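Local coordinates for MSP-domain protein like family member (Caenorhabditis elegans, PDB 1ROW) that is a sperm-specific member of the major sperm protein domain family whose own role is not established, probably serving a structural part in nematode sperm, at residues A85-A88 with Q89-F92. Numbering follows the deposited sequence.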
# COMPACT_ATOMS: atom_id res chain seq x y z
N ALA A 85 -1.39 0.49 -19.77
CA ALA A 85 -1.28 1.60 -18.83
C ALA A 85 0.17 1.89 -18.45
O ALA A 85 0.94 0.97 -18.19
CB ALA A 85 -2.09 1.30 -17.57
N THR A 86 0.54 3.17 -18.45
CA THR A 86 1.90 3.58 -18.09
C THR A 86 1.93 4.26 -16.73
O THR A 86 2.99 4.40 -16.12
CB THR A 86 2.53 4.51 -19.14
OG1 THR A 86 1.59 5.53 -19.49
CG2 THR A 86 2.92 3.72 -20.37
N ASP A 87 0.77 4.71 -16.25
CA ASP A 87 0.70 5.30 -14.93
C ASP A 87 -0.62 4.90 -14.28
O ASP A 87 -1.71 5.21 -14.77
CB ASP A 87 0.86 6.83 -14.97
CG ASP A 87 -0.32 7.52 -15.56
OD1 ASP A 87 -0.68 7.19 -16.71
OD2 ASP A 87 -0.88 8.40 -14.88
N ALA A 88 -0.47 4.17 -13.17
CA ALA A 88 -1.57 3.62 -12.40
C ALA A 88 -2.71 4.56 -12.01
O ALA A 88 -3.88 4.19 -12.10
CB ALA A 88 -1.01 2.95 -11.14
N GLN A 89 -2.38 5.76 -11.55
CA GLN A 89 -3.43 6.68 -11.14
C GLN A 89 -4.34 7.01 -12.31
O GLN A 89 -5.56 7.02 -12.17
CB GLN A 89 -2.84 7.95 -10.55
CG GLN A 89 -3.87 8.80 -9.81
CD GLN A 89 -3.25 9.90 -8.98
OE1 GLN A 89 -3.94 10.61 -8.25
NE2 GLN A 89 -1.93 10.04 -9.07
N ALA A 90 -3.75 7.28 -13.46
CA ALA A 90 -4.52 7.60 -14.65
C ALA A 90 -5.41 6.42 -15.01
O ALA A 90 -6.59 6.59 -15.29
CB ALA A 90 -3.58 7.92 -15.80
N ALA A 91 -4.83 5.22 -14.98
CA ALA A 91 -5.57 4.01 -15.32
C ALA A 91 -6.60 3.61 -14.27
O ALA A 91 -7.66 3.09 -14.61
CB ALA A 91 -4.59 2.86 -15.55
N PHE A 92 -6.29 3.84 -13.00
CA PHE A 92 -7.20 3.50 -11.91
C PHE A 92 -8.50 4.28 -12.05
O PHE A 92 -9.52 3.96 -11.43
CB PHE A 92 -6.55 3.81 -10.56
CG PHE A 92 -6.82 2.78 -9.51
CD1 PHE A 92 -8.03 2.77 -8.82
CD2 PHE A 92 -5.88 1.79 -9.23
CE1 PHE A 92 -8.29 1.79 -7.86
CE2 PHE A 92 -6.13 0.81 -8.28
CZ PHE A 92 -7.34 0.81 -7.59
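Asp87 is the N-cap of the short helix 88-92, which sits in the connection between strands 70-80 and 99-108 of this MSP-domain beta fold, and Asp87 OD2 and Asp87 O both lie near N-H groups of the helix. The main-chain bond is sound: Ala91 N donates to Asp87 O at 3.1 Å, with the N-H pointing at the oxygen at 162° and the donor lying in the carbonyl plane. One residue on, Phe92 N donates to Ala88 O at 2.6 Å, short for a main-chain bond. With chi1 at 71°, Asp87 holds CG between its own N and carbonyl carbon and folds the carboxylate back over the start of the helix. From there OD2 accepts from Ala90 N, but the capping bond is weak, 3.4 Å long and bent to 138°, and OD2 is modelled too near Ala90 to be placed with confidence. The methyl groups meet at 3.6 Å between Ala85 CB and Ala91 CB, where the incoming loop packs against the helix. The helix rests on the sheet: Ala88 packs on Phe51 and Val32, while Phe92 sends its ring away from the turn to Phe49, Val32 and Lys34. Asp87 thus gives the helix its first main-chain bond through O and a weak capping bond through OD2, whose position is less sure. A carboxylate at this end of a helix would be expected to suit the partial positive charge of the first-turn N-H groups, whereas the apolar contacts are the Ala85-Ala91 methyl pair and the packing of Ala88 and Phe92 on the sheet.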